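Local coordinates for sister chromatid cohesion protein (PDB 5T8V) that probably loads cohesin onto chromatin as an Scc2/Nipped-B family member, of which this chain is the C-terminal, HEAT-repeat part, at residues I275-L280 with I383-N388; S282-P287 with V387-N392; I887-L892 with V925-W930. All coordinates share one frame; numbering follows the deposited sequence.

Interaction 1: I275-L280 with I383-N388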
ATOM      1  N   ILE A 275       2.405  26.257  34.172  1.00 24.33           N
ATOM      2  CA  ILE A 275       2.259  27.298  33.162  1.00 22.40           C
ATOM      3  C   ILE A 275       1.914  26.647  31.829  1.00 22.39           C
ATOM      4  O   ILE A 275       0.812  26.834  31.297  1.00 23.67           O
ATOM      5  CB  ILE A 275       3.541  28.144  33.062  1.00 20.46           C
ATOM      6  CG1 ILE A 275       3.778  28.889  34.377  1.00 21.36           C
ATOM      7  CG2 ILE A 275       3.455  29.130  31.903  1.00 20.05           C
ATOM      8  CD1 ILE A 275       5.163  29.471  34.511  1.00 21.38           C
ATOM      9  N   ILE A 276       2.853  25.865  31.297  1.00 19.30           N
ATOM     10  CA  ILE A 276       2.647  25.126  30.058  1.00 19.04           C
ATOM     11  C   ILE A 276       1.253  24.519  30.077  1.00 20.39           C
ATOM     12  O   ILE A 276       0.429  24.802  29.199  1.00 20.76           O
ATOM     13  CB  ILE A 276       3.724  24.043  29.870  1.00 18.35           C
ATOM     14  CG1 ILE A 276       5.082  24.697  29.598  1.00 17.15           C
ATOM     15  CG2 ILE A 276       3.350  23.094  28.729  1.00 18.44           C
ATOM     16  CD1 ILE A 276       6.249  23.736  29.595  1.00 16.63           C
ATOM     17  N   ASP A 277       0.971  23.711  31.102  1.00 29.71           N
ATOM     18  CA  ASP A 277      -0.308  23.016  31.167  1.00 31.94           C
ATOM     19  C   ASP A 277      -1.460  23.978  30.915  1.00 33.81           C
ATOM     20  O   ASP A 277      -2.263  23.782  29.996  1.00 34.99           O
ATOM     21  CB  ASP A 277      -0.463  22.321  32.521  1.00 34.12           C
ATOM     22  CG  ASP A 277       0.207  20.957  32.556  1.00 36.59           C
ATOM     23  OD1 ASP A 277       1.135  20.723  31.750  1.00 35.79           O
ATOM     24  OD2 ASP A 277      -0.195  20.117  33.390  1.00 38.80           O
ATOM     25  N   GLU A 278      -1.540  25.055  31.700  1.00 39.89           N
ATOM     26  CA  GLU A 278      -2.682  25.946  31.542  1.00 42.79           C
ATOM     27  C   GLU A 278      -2.661  26.616  30.174  1.00 41.71           C
ATOM     28  O   GLU A 278      -3.706  26.746  29.525  1.00 43.65           O
ATOM     29  CB  GLU A 278      -2.733  26.977  32.672  1.00 45.81           C
ATOM     30  CG  GLU A 278      -1.462  27.753  32.935  1.00 47.35           C
ATOM     31  CD  GLU A 278      -1.549  28.571  34.212  1.00 50.08           C
ATOM     32  OE1 GLU A 278      -2.586  28.484  34.904  1.00 51.35           O
ATOM     33  OE2 GLU A 278      -0.580  29.297  34.525  1.00 50.41           O
ATOM     34  N   ILE A 279      -1.474  27.001  29.693  1.00 29.15           N
ATOM     35  CA  ILE A 279      -1.387  27.583  28.358  1.00 27.55           C
ATOM     36  C   ILE A 279      -1.958  26.624  27.326  1.00 28.63           C
ATOM     37  O   ILE A 279      -2.566  27.054  26.337  1.00 29.65           O
ATOM     38  CB  ILE A 279       0.071  27.967  28.029  1.00 25.24           C
ATOM     39  CG1 ILE A 279       0.478  29.210  28.825  1.00 25.58           C
ATOM     40  CG2 ILE A 279       0.249  28.217  26.528  1.00 23.38           C
ATOM     41  CD1 ILE A 279       1.940  29.583  28.696  1.00 24.70           C
ATOM     42  N   LEU A 280      -1.783  25.318  27.530  1.00 31.23           N
ATOM     43  CA  LEU A 280      -2.274  24.351  26.560  1.00 32.98           C
ATOM     44  C   LEU A 280      -3.759  24.057  26.727  1.00 36.58           C
ATOM     45  O   LEU A 280      -4.372  23.512  25.802  1.00 38.26           O
ATOM     46  CB  LEU A 280      -1.472  23.051  26.659  1.00 32.46           C
ATOM     47  CG  LEU A 280       0.000  23.146  26.245  1.00 30.90           C
ATOM     48  CD1 LEU A 280       0.722  21.836  26.526  1.00 30.19           C
ATOM     49  CD2 LEU A 280       0.137  23.518  24.775  1.00 31.13           C
ATOM     50  N   ILE A 383       4.947  17.514  25.362  1.00 14.21           N
ATOM     51  CA  ILE A 383       4.563  16.330  24.595  1.00 14.54           C
ATOM     52  C   ILE A 383       3.666  15.420  25.425  1.00 15.82           C
ATOM     53  O   ILE A 383       2.632  14.932  24.949  1.00 16.73           O
ATOM     54  CB  ILE A 383       5.820  15.592  24.096  1.00 13.67           C
ATOM     55  CG1 ILE A 383       6.642  16.507  23.181  1.00 12.59           C
ATOM     56  CG2 ILE A 383       5.451  14.299  23.379  1.00 14.21           C
ATOM     57  CD1 ILE A 383       5.897  17.022  21.955  1.00 12.71           C
ATOM     58  N   LYS A 384       4.050  15.173  26.677  1.00 16.09           N
ATOM     59  CA  LYS A 384       3.222  14.362  27.559  1.00 17.50           C
ATOM     60  C   LYS A 384       1.811  14.921  27.642  1.00 18.58           C
ATOM     61  O   LYS A 384       0.827  14.177  27.545  1.00 19.80           O
ATOM     62  CB  LYS A 384       3.850  14.283  28.951  1.00 17.73           C
ATOM     63  CG  LYS A 384       4.907  13.199  29.087  1.00 17.55           C
ATOM     64  CD  LYS A 384       5.855  13.472  30.250  1.00 19.84           C
ATOM     65  CE  LYS A 384       5.140  13.474  31.595  1.00 23.22           C
ATOM     66  NZ  LYS A 384       6.024  13.973  32.689  1.00 24.37           N
ATOM     67  N   PHE A 385       1.683  16.238  27.808  1.00 21.79           N
ATOM     68  CA  PHE A 385       0.347  16.813  27.915  1.00 24.48           C
ATOM     69  C   PHE A 385      -0.459  16.574  26.640  1.00 25.91           C
ATOM     70  O   PHE A 385      -1.549  15.983  26.678  1.00 28.95           O
ATOM     71  CB  PHE A 385       0.435  18.306  28.229  1.00 24.87           C
ATOM     72  CG  PHE A 385      -0.887  18.920  28.574  1.00 27.81           C
ATOM     73  CD1 PHE A 385      -1.453  18.713  29.820  1.00 28.71           C
ATOM     74  CD2 PHE A 385      -1.569  19.696  27.653  1.00 28.78           C
ATOM     75  CE1 PHE A 385      -2.675  19.271  30.142  1.00 30.45           C
ATOM     76  CE2 PHE A 385      -2.790  20.259  27.973  1.00 30.54           C
ATOM     77  CZ  PHE A 385      -3.342  20.045  29.219  1.00 31.54           C
ATOM     78  N   ILE A 386       0.071  17.010  25.491  1.00 20.25           N
ATOM     79  CA  ILE A 386      -0.748  17.027  24.281  1.00 20.60           C
ATOM     80  C   ILE A 386      -1.064  15.610  23.811  1.00 21.18           C
ATOM     81  O   ILE A 386      -2.173  15.340  23.337  1.00 22.48           O
ATOM     82  CB  ILE A 386      -0.081  17.862  23.172  1.00 20.74           C
ATOM     83  CG1 ILE A 386       1.326  17.348  22.846  1.00 20.56           C
ATOM     84  CG2 ILE A 386      -0.055  19.336  23.575  1.00 20.38           C
ATOM     85  CD1 ILE A 386       1.944  18.013  21.614  1.00 20.00           C
ATOM     86  N   VAL A 387      -0.112  14.682  23.927  1.00 19.26           N
ATOM     87  CA  VAL A 387      -0.416  13.295  23.581  1.00 20.07           C
ATOM     88  C   VAL A 387      -1.426  12.722  24.565  1.00 21.77           C
ATOM     89  O   VAL A 387      -2.429  12.109  24.174  1.00 23.17           O
ATOM     90  CB  VAL A 387       0.868  12.445  23.541  1.00 19.10           C
ATOM     91  CG1 VAL A 387       0.533  10.983  23.243  1.00 20.19           C
ATOM     92  CG2 VAL A 387       1.832  12.985  22.495  1.00 17.62           C
ATOM     93  N   ASN A 388      -1.173  12.921  25.859  1.00 22.36           N
ATOM     94  CA  ASN A 388      -2.070  12.416  26.889  1.00 24.08           C
ATOM     95  C   ASN A 388      -3.518  12.767  26.579  1.00 25.58           C
ATOM     96  O   ASN A 388      -4.374  11.885  26.470  1.00 27.13           O
ATOM     97  CB  ASN A 388      -1.677  12.974  28.253  1.00 23.96           C
ATOM     98  CG  ASN A 388      -2.705  12.661  29.319  1.00 27.36           C
ATOM     99  OD1 ASN A 388      -3.161  11.522  29.442  1.00 27.19           O
ATOM    100  ND2 ASN A 388      -3.099  13.678  30.077  1.00 29.57           N
TER
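Asp277 and Phe385 face each other with CA atoms 7.0 Å apart, where the helical segments 275-280 and 383-388 run in roughly the same direction, their axes 10.4 Å apart at closest approach and inclined by 34°. That spacing is wide, and the ring of Phe385 bridges it. With CG anti to the backbone N (chi1 -171°), the ring is carried straight off its helix toward 275-280, where Asp277 and Leu280, three residues apart on the facing helix, both meet it from the same side of the ring plane. Leu280 meets the CD2 and CE2 part of the ring: its CD1 lies 3.3 Å from Phe385 CD2, and its CB is 3.4 Å from Phe385 CE2. The two side chains run past one another in opposite senses, so the leucine lies alongside the ring with much of its length. At the other ortho carbon, Asp277 OD1 is 3.8 Å from Phe385 CD1; the carboxylate is tilted 35° from the ring plane and makes a van der Waals contact without a hydrogen bond. Ile386 adds a smaller touch, its CG2 branch meeting Leu280 CD1 at 3.9 Å. An alanine in place of Phe385 would probably open a gap between the helices, and Leu280 would lose its main partner from this segment. Tyr401 also touches Leu280, Phe385 and Ile386, while Ile310 of helix 305-315 meets Leu280 as well. The partly exposed Asp277 and Phe385 thus sit outside a more deeply buried layer formed by Leu280 and Ile386. Apolar interlocking of this sort between side chains of inclined helices is what holds together the alpha-solenoid of HEAT-repeat proteins, here joining helix 272-282 to the long helix 357-391.

Interaction 2: S282-P287 with V387-N392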
ATOM      1  N   SER A 282      -5.946  26.689  27.929  1.00 40.75           N
ATOM      2  CA  SER A 282      -6.526  27.932  27.433  1.00 41.79           C
ATOM      3  C   SER A 282      -6.729  27.866  25.925  1.00 43.16           C
ATOM      4  O   SER A 282      -7.754  28.326  25.406  1.00 43.86           O
ATOM      5  CB  SER A 282      -5.629  29.113  27.800  1.00 40.32           C
ATOM      6  OG  SER A 282      -5.511  29.249  29.206  1.00 40.88           O
ATOM      7  N   LEU A 283      -5.762  27.288  25.209  1.00 50.59           N
ATOM      8  CA  LEU A 283      -5.884  27.133  23.764  1.00 52.13           C
ATOM      9  C   LEU A 283      -7.083  26.272  23.392  1.00 55.28           C
ATOM     10  O   LEU A 283      -7.642  26.424  22.301  1.00 56.70           O
ATOM     11  CB  LEU A 283      -4.601  26.524  23.201  1.00 51.55           C
ATOM     12  CG  LEU A 283      -4.588  26.192  21.707  1.00 52.91           C
ATOM     13  CD1 LEU A 283      -4.652  27.459  20.869  1.00 53.02           C
ATOM     14  CD2 LEU A 283      -3.357  25.367  21.366  1.00 52.18           C
ATOM     15  N   GLU A 284      -7.489  25.363  24.279  1.00 60.69           N
ATOM     16  CA  GLU A 284      -8.605  24.473  23.985  1.00 64.00           C
ATOM     17  C   GLU A 284      -9.951  25.167  24.146  1.00 66.71           C
ATOM     18  O   GLU A 284     -10.911  24.810  23.455  1.00 67.98           O
ATOM     19  CB  GLU A 284      -8.534  23.245  24.896  1.00 64.99           C
ATOM     20  CG  GLU A 284      -9.394  22.078  24.450  1.00 67.53           C
ATOM     21  CD  GLU A 284      -9.159  20.839  25.293  1.00 68.41           C
ATOM     22  OE1 GLU A 284      -8.430  20.939  26.304  1.00 66.79           O
ATOM     23  OE2 GLU A 284      -9.698  19.765  24.944  1.00 69.95           O
ATOM     24  N   LYS A 285     -10.042  26.154  25.036  1.00 61.87           N
ATOM     25  CA  LYS A 285     -11.298  26.849  25.314  1.00 65.57           C
ATOM     26  C   LYS A 285     -11.488  28.078  24.436  1.00 66.75           C
ATOM     27  O   LYS A 285     -11.915  29.130  24.921  1.00 67.27           O
ATOM     28  CB  LYS A 285     -11.351  27.231  26.791  1.00 66.39           C
ATOM     29  CG  LYS A 285     -11.075  26.079  27.751  1.00 66.95           C
ATOM     30  CD  LYS A 285     -12.087  24.952  27.593  1.00 70.24           C
ATOM     31  CE  LYS A 285     -11.765  23.781  28.506  1.00 71.04           C
ATOM     32  NZ  LYS A 285     -12.613  22.592  28.206  1.00 73.30           N
ATOM     33  N   LEU A 286     -11.190  27.976  23.144  1.00 74.85           N
ATOM     34  CA  LEU A 286     -11.304  29.097  22.226  1.00 76.90           C
ATOM     35  C   LEU A 286     -11.886  28.614  20.906  1.00 81.37           C
ATOM     36  O   LEU A 286     -11.639  27.471  20.500  1.00 81.42           O
ATOM     37  CB  LEU A 286      -9.941  29.757  21.964  1.00 73.59           C
ATOM     38  CG  LEU A 286      -9.223  30.369  23.168  1.00 71.26           C
ATOM     39  CD1 LEU A 286      -7.811  30.784  22.783  1.00 68.68           C
ATOM     40  CD2 LEU A 286      -9.996  31.556  23.721  1.00 72.13           C
ATOM     41  N   PRO A 287     -12.653  29.457  20.212  1.00 78.20           N
ATOM     42  CA  PRO A 287     -13.138  29.076  18.880  1.00 80.70           C
ATOM     43  C   PRO A 287     -11.981  28.875  17.912  1.00 80.61           C
ATOM     44  O   PRO A 287     -10.916  29.482  18.047  1.00 79.67           O
ATOM     45  CB  PRO A 287     -14.022  30.259  18.466  1.00 82.10           C
ATOM     46  CG  PRO A 287     -13.567  31.400  19.314  1.00 79.87           C
ATOM     47  CD  PRO A 287     -13.125  30.797  20.607  1.00 78.59           C
ATOM     48  N   VAL A 387      -0.112  14.682  23.927  1.00 19.26           N
ATOM     49  CA  VAL A 387      -0.416  13.295  23.581  1.00 20.07           C
ATOM     50  C   VAL A 387      -1.426  12.722  24.565  1.00 21.77           C
ATOM     51  O   VAL A 387      -2.429  12.109  24.174  1.00 23.17           O
ATOM     52  CB  VAL A 387       0.868  12.445  23.541  1.00 19.10           C
ATOM     53  CG1 VAL A 387       0.533  10.983  23.243  1.00 20.19           C
ATOM     54  CG2 VAL A 387       1.832  12.985  22.495  1.00 17.62           C
ATOM     55  N   ASN A 388      -1.173  12.921  25.859  1.00 22.36           N
ATOM     56  CA  ASN A 388      -2.070  12.416  26.889  1.00 24.08           C
ATOM     57  C   ASN A 388      -3.518  12.767  26.579  1.00 25.58           C
ATOM     58  O   ASN A 388      -4.374  11.885  26.470  1.00 27.13           O
ATOM     59  CB  ASN A 388      -1.677  12.974  28.253  1.00 23.96           C
ATOM     60  CG  ASN A 388      -2.705  12.661  29.319  1.00 27.36           C
ATOM     61  OD1 ASN A 388      -3.161  11.522  29.442  1.00 27.19           O
ATOM     62  ND2 ASN A 388      -3.099  13.678  30.077  1.00 29.57           N
ATOM     63  N   ARG A 389      -3.816  14.058  26.435  1.00 33.44           N
ATOM     64  CA  ARG A 389      -5.207  14.422  26.199  1.00 36.81           C
ATOM     65  C   ARG A 389      -5.615  14.287  24.738  1.00 36.65           C
ATOM     66  O   ARG A 389      -6.795  14.476  24.422  1.00 38.06           O
ATOM     67  CB  ARG A 389      -5.487  15.836  26.703  1.00 39.73           C
ATOM     68  CG  ARG A 389      -4.724  16.933  26.017  1.00 40.87           C
ATOM     69  CD  ARG A 389      -5.000  18.267  26.695  1.00 44.44           C
ATOM     70  NE  ARG A 389      -6.432  18.568  26.781  1.00 48.09           N
ATOM     71  CZ  ARG A 389      -7.216  18.259  27.812  1.00 50.00           C
ATOM     72  NH1 ARG A 389      -6.725  17.629  28.873  1.00 50.00           N
ATOM     73  NH2 ARG A 389      -8.502  18.580  27.783  1.00 52.10           N
ATOM     74  N   ALA A 390      -4.682  13.959  23.843  1.00 28.14           N
ATOM     75  CA  ALA A 390      -5.076  13.503  22.516  1.00 27.96           C
ATOM     76  C   ALA A 390      -5.669  12.105  22.579  1.00 30.44           C
ATOM     77  O   ALA A 390      -6.576  11.780  21.803  1.00 31.44           O
ATOM     78  CB  ALA A 390      -3.880  13.525  21.564  1.00 25.48           C
ATOM     79  N   LEU A 391      -5.186  11.273  23.504  1.00 33.20           N
ATOM     80  CA  LEU A 391      -5.667   9.902  23.644  1.00 37.46           C
ATOM     81  C   LEU A 391      -6.752   9.776  24.708  1.00 43.18           C
ATOM     82  O   LEU A 391      -7.878   9.370  24.409  1.00 45.62           O
ATOM     83  CB  LEU A 391      -4.497   8.969  23.981  1.00 35.55           C
ATOM     84  CG  LEU A 391      -3.354   8.918  22.970  1.00 32.97           C
ATOM     85  CD1 LEU A 391      -2.281   7.970  23.466  1.00 32.59           C
ATOM     86  CD2 LEU A 391      -3.855   8.495  21.595  1.00 33.45           C
ATOM     87  N   ASN A 392      -6.431  10.115  25.952  1.00 66.00           N
ATOM     88  CA  ASN A 392      -7.327   9.868  27.081  1.00 71.46           C
ATOM     89  C   ASN A 392      -8.432  10.912  27.212  1.00 75.10           C
ATOM     90  O   ASN A 392      -8.817  11.273  28.326  1.00 78.48           O
ATOM     91  CB  ASN A 392      -6.494   9.793  28.358  1.00 70.24           C
ATOM     92  CG  ASN A 392      -5.424   8.717  28.292  1.00 69.03           C
ATOM     93  OD1 ASN A 392      -5.668   7.611  27.808  1.00 69.55           O
ATOM     94  ND2 ASN A 392      -4.226   9.041  28.770  1.00 67.33           N
TER
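Glu284 and Arg389 reach for each other from opposite directions and meet in a salt bridge across a wide backbone separation, their CA atoms being 10.8 Å apart. Glu284 is stretched out beyond CG, carrying its carboxylate directly toward the helix. Arg389 starts with CG between the backbone N and carbonyl carbon (chi1 63°), then bends at CD, which swings the NE and NH2 side of the guanidinium round to the acid. The flat groups are turned 75° against each other, so the two are not paired coplanar. Instead OE1 of Glu284 takes two weak bonds, from Arg389 NH2 at 2.8 Å and from Arg389 NE at 3.1 Å, both strongly bent. OE2 of Glu284 lies at the guanidinium edge and in its plane, where NH2 of Arg389 points at it nearly straight (169°), though at 3.3 Å this bond too is weak. Together these bonds make a charge pairing more than a sharply directed grip. Lys285 NZ is 5.8 Å from Arg389 NH2, which would add positive charge near the same carboxylate. At the end of the helix, Asn392 ND2 donates to Asn388 OD1 at 2.8 Å, linking side chains one turn apart. Tyr401 touches both Glu284 and Arg389, and the bridge lies at the surface. Around it Leu283 packs on helix 402-414, Ala390 on helices 402-414 and 446-474, and Val387 on helices 423-440 and 446-474; the bridge itself joins the loop between helix 272-282 and strand 295-296 to the C-terminal end of helix 357-391.

Interaction 3: I887-L892 with V925-W930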
ATOM      1  N   ILE A 887      -2.360 -22.138 -44.363  1.00 42.35           N
ATOM      2  CA  ILE A 887      -2.665 -20.856 -44.985  1.00 44.70           C
ATOM      3  C   ILE A 887      -3.338 -21.069 -46.336  1.00 47.01           C
ATOM      4  O   ILE A 887      -4.263 -20.335 -46.702  1.00 48.70           O
ATOM      5  CB  ILE A 887      -1.390 -20.002 -45.106  1.00 44.24           C
ATOM      6  CG1 ILE A 887      -0.900 -19.599 -43.712  1.00 43.96           C
ATOM      7  CG2 ILE A 887      -1.652 -18.747 -45.944  1.00 45.27           C
ATOM      8  CD1 ILE A 887       0.490 -18.996 -43.689  1.00 43.15           C
ATOM      9  N   TYR A 888      -2.887 -22.067 -47.101  1.00 55.50           N
ATOM     10  CA  TYR A 888      -3.585 -22.411 -48.336  1.00 57.90           C
ATOM     11  C   TYR A 888      -4.971 -22.969 -48.042  1.00 59.53           C
ATOM     12  O   TYR A 888      -5.943 -22.636 -48.732  1.00 60.76           O
ATOM     13  CB  TYR A 888      -2.768 -23.424 -49.142  1.00 57.63           C
ATOM     14  CG  TYR A 888      -1.671 -22.833 -50.007  1.00 58.61           C
ATOM     15  CD1 TYR A 888      -1.288 -21.503 -49.880  1.00 59.92           C
ATOM     16  CD2 TYR A 888      -1.028 -23.609 -50.962  1.00 58.94           C
ATOM     17  CE1 TYR A 888      -0.291 -20.968 -50.673  1.00 60.70           C
ATOM     18  CE2 TYR A 888      -0.031 -23.082 -51.760  1.00 59.54           C
ATOM     19  CZ  TYR A 888       0.332 -21.762 -51.612  1.00 60.30           C
ATOM     20  OH  TYR A 888       1.325 -21.234 -52.404  1.00 60.58           O
ATOM     21  N   ARG A 889      -5.077 -23.815 -47.019  1.00 64.58           N
ATOM     22  CA  ARG A 889      -6.358 -24.409 -46.655  1.00 66.48           C
ATOM     23  C   ARG A 889      -7.398 -23.335 -46.353  1.00 68.89           C
ATOM     24  O   ARG A 889      -8.541 -23.412 -46.818  1.00 69.39           O
ATOM     25  CB  ARG A 889      -6.158 -25.330 -45.451  1.00 66.34           C
ATOM     26  CG  ARG A 889      -7.423 -25.923 -44.857  1.00 68.13           C
ATOM     27  CD  ARG A 889      -7.069 -26.814 -43.677  1.00 68.08           C
ATOM     28  NE  ARG A 889      -8.242 -27.399 -43.036  1.00 70.00           N
ATOM     29  CZ  ARG A 889      -8.187 -28.268 -42.032  1.00 70.99           C
ATOM     30  NH1 ARG A 889      -7.014 -28.662 -41.552  1.00 69.95           N
ATOM     31  NH2 ARG A 889      -9.305 -28.751 -41.506  1.00 73.12           N
ATOM     32  N   ARG A 890      -7.014 -22.319 -45.578  1.00 76.75           N
ATOM     33  CA  ARG A 890      -7.965 -21.295 -45.159  1.00 78.76           C
ATOM     34  C   ARG A 890      -8.167 -20.231 -46.233  1.00 78.78           C
ATOM     35  O   ARG A 890      -9.292 -19.771 -46.449  1.00 80.30           O
ATOM     36  CB  ARG A 890      -7.486 -20.645 -43.858  1.00 78.92           C
ATOM     37  CG  ARG A 890      -7.457 -21.582 -42.660  1.00 79.72           C
ATOM     38  CD  ARG A 890      -8.853 -21.837 -42.115  1.00 83.32           C
ATOM     39  NE  ARG A 890      -8.822 -22.584 -40.857  1.00 84.68           N
ATOM     40  CZ  ARG A 890      -8.900 -23.909 -40.754  1.00 85.94           C
ATOM     41  NH1 ARG A 890      -9.020 -24.667 -41.837  1.00 85.87           N
ATOM     42  NH2 ARG A 890      -8.860 -24.482 -39.558  1.00 86.10           N
ATOM     43  N   VAL A 891      -7.094 -19.834 -46.912  1.00 66.89           N
ATOM     44  CA  VAL A 891      -7.168 -18.722 -47.856  1.00 68.75           C
ATOM     45  C   VAL A 891      -7.748 -19.178 -49.186  1.00 72.77           C
ATOM     46  O   VAL A 891      -8.732 -18.619 -49.682  1.00 73.86           O
ATOM     47  CB  VAL A 891      -5.778 -18.088 -48.051  1.00 67.73           C
ATOM     48  CG1 VAL A 891      -5.819 -17.015 -49.142  1.00 68.31           C
ATOM     49  CG2 VAL A 891      -5.269 -17.499 -46.741  1.00 66.63           C
ATOM     50  N   LEU A 892      -7.137 -20.194 -49.787  1.00 70.63           N
ATOM     51  CA  LEU A 892      -7.407 -20.508 -51.185  1.00 68.32           C
ATOM     52  C   LEU A 892      -8.887 -20.658 -51.517  1.00 77.70           C
ATOM     53  O   LEU A 892      -9.295 -20.192 -52.594  1.00 81.23           O
ATOM     54  CB  LEU A 892      -6.628 -21.775 -51.568  1.00 68.79           C
ATOM     55  CG  LEU A 892      -6.258 -21.974 -53.040  1.00 65.18           C
ATOM     56  CD1 LEU A 892      -5.732 -20.704 -53.704  1.00 65.15           C
ATOM     57  CD2 LEU A 892      -5.218 -23.066 -53.124  1.00 62.37           C
ATOM     58  N   VAL A 925      -2.446 -31.184 -44.725  1.00 46.03           N
ATOM     59  CA  VAL A 925      -2.173 -31.323 -46.155  1.00 45.42           C
ATOM     60  C   VAL A 925      -3.291 -32.098 -46.840  1.00 44.49           C
ATOM     61  O   VAL A 925      -3.634 -31.822 -47.995  1.00 45.37           O
ATOM     62  CB  VAL A 925      -0.804 -31.983 -46.400  1.00 46.27           C
ATOM     63  CG1 VAL A 925      -0.798 -33.384 -45.889  1.00 46.61           C
ATOM     64  CG2 VAL A 925      -0.472 -31.968 -47.872  1.00 46.70           C
ATOM     65  N   MET A 926      -3.860 -33.094 -46.158  1.00 41.41           N
ATOM     66  CA  MET A 926      -4.989 -33.820 -46.735  1.00 40.86           C
ATOM     67  C   MET A 926      -6.193 -32.901 -46.882  1.00 40.75           C
ATOM     68  O   MET A 926      -6.860 -32.890 -47.926  1.00 40.87           O
ATOM     69  CB  MET A 926      -5.333 -35.034 -45.870  1.00 41.10           C
ATOM     70  CG  MET A 926      -6.450 -35.907 -46.437  1.00 42.45           C
ATOM     71  SD  MET A 926      -6.025 -36.685 -48.015  1.00 43.76           S
ATOM     72  CE  MET A 926      -4.850 -37.930 -47.476  1.00 43.63           C
ATOM     73  N   ALA A 927      -6.487 -32.114 -45.843  1.00 37.26           N
ATOM     74  CA  ALA A 927      -7.530 -31.101 -45.955  1.00 37.77           C
ATOM     75  C   ALA A 927      -7.281 -30.202 -47.159  1.00 38.29           C
ATOM     76  O   ALA A 927      -8.186 -29.950 -47.964  1.00 38.89           O
ATOM     77  CB  ALA A 927      -7.595 -30.276 -44.670  1.00 37.87           C
ATOM     78  N   CYS A 928      -6.045 -29.719 -47.303  1.00 52.10           N
ATOM     79  CA  CYS A 928      -5.713 -28.858 -48.431  1.00 53.86           C
ATOM     80  C   CYS A 928      -5.966 -29.567 -49.757  1.00 53.72           C
ATOM     81  O   CYS A 928      -6.488 -28.963 -50.703  1.00 54.29           O
ATOM     82  CB  CYS A 928      -4.257 -28.406 -48.327  1.00 54.98           C
ATOM     83  SG  CYS A 928      -3.813 -27.057 -49.436  1.00 57.83           S
ATOM     84  N   LEU A 929      -5.606 -30.849 -49.847  1.00 39.08           N
ATOM     85  CA  LEU A 929      -5.881 -31.617 -51.059  1.00 39.71           C
ATOM     86  C   LEU A 929      -7.371 -31.622 -51.375  1.00 40.16           C
ATOM     87  O   LEU A 929      -7.780 -31.324 -52.503  1.00 41.21           O
ATOM     88  CB  LEU A 929      -5.364 -33.048 -50.905  1.00 39.35           C
ATOM     89  CG  LEU A 929      -3.852 -33.270 -50.970  1.00 39.45           C
ATOM     90  CD1 LEU A 929      -3.519 -34.716 -50.622  1.00 39.13           C
ATOM     91  CD2 LEU A 929      -3.305 -32.914 -52.347  1.00 40.67           C
ATOM     92  N   TRP A 930      -8.200 -31.966 -50.387  1.00 39.64           N
ATOM     93  CA  TRP A 930      -9.643 -31.962 -50.608  1.00 40.36           C
ATOM     94  C   TRP A 930     -10.115 -30.601 -51.104  1.00 41.20           C
ATOM     95  O   TRP A 930     -10.883 -30.512 -52.069  1.00 42.36           O
ATOM     96  CB  TRP A 930     -10.368 -32.346 -49.318  1.00 39.87           C
ATOM     97  CG  TRP A 930     -11.867 -32.217 -49.398  1.00 40.87           C
ATOM     98  CD1 TRP A 930     -12.660 -31.429 -48.617  1.00 41.22           C
ATOM     99  CD2 TRP A 930     -12.749 -32.890 -50.311  1.00 41.98           C
ATOM    100  NE1 TRP A 930     -13.977 -31.572 -48.979  1.00 42.48           N
ATOM    101  CE2 TRP A 930     -14.059 -32.462 -50.016  1.00 42.98           C
ATOM    102  CE3 TRP A 930     -12.558 -33.811 -51.346  1.00 42.47           C
ATOM    103  CZ2 TRP A 930     -15.172 -32.923 -50.717  1.00 44.47           C
ATOM    104  CZ3 TRP A 930     -13.663 -34.270 -52.039  1.00 43.92           C
ATOM    105  CH2 TRP A 930     -14.954 -33.825 -51.722  1.00 44.92           C
TER
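Ala927 and Cys928 are the residues of 925-930 that meet the helix of 887-892, whose axis passes 8.9 Å away at an angle of 37°. At the start of the segment, Val925 turns its CB away from that helix and packs on Leu910 of helix 900-910, and Met926 touches His986 of helix 969-986. Ala927 then points straight at the neighbour. Its CB sits over the centre of the Arg889 guanidinium, 3.3 Å above the plane, and is 3.4 Å from both Arg889 CZ and Arg889 NE. The methyl therefore covers one face of the flat group and leaves the in-plane N-H directions to other partners; NH1 of Arg889 makes a salt bridge to Asp924, just ahead of the segment. The arginine is drawn out fully from CG to NE, with CG anti to the backbone N (chi1 174°), which lays the chain across the alanine and delivers its charge to the acid. Next comes Cys928: Cys928 CA lies 4.8 Å from Arg889 CA, a close backbone approach that suits small residues here. The cysteine SG, anti to the backbone N (chi1 -167°), lies 3.8 Å from Tyr888 CB and 4.2 Å from Arg889 N, in van der Waals contact only. The Tyr888 ring leads away from this contact, and its hydroxyl is bonded to Leu862 O. By Leu929 the chain has turned from the interface: this side chain packs on Arg907 and Leu910, while Trp930 meets Cys987. Helices 878-891 and 919-935 are thus joined through the Ala927 methyl on the Arg889 guanidinium and the Cys928 sulfur on Tyr888 CB, the close layering of inclined helices typical of a HEAT-repeat alpha-solenoid.

Interactions 1 and 2 are neighbours on helix 357-391, their centres about 8 Å apart; their segments share Val387 and Asn388. The apolar contact of interaction 1 comes first along that helix and the surface salt bridge of interaction 2 follows, so helix 272-282 and the loop after it are held to successive turns of one helix, with Tyr401 touching both sites. Interaction 3 belongs to a distant part of the solenoid, across the chain's centre: its centre is about 89 Å from that of interaction 1 and about 86 Å from that of interaction 2. With nearest atoms about 73 Å and about 70 Å away, it touches neither.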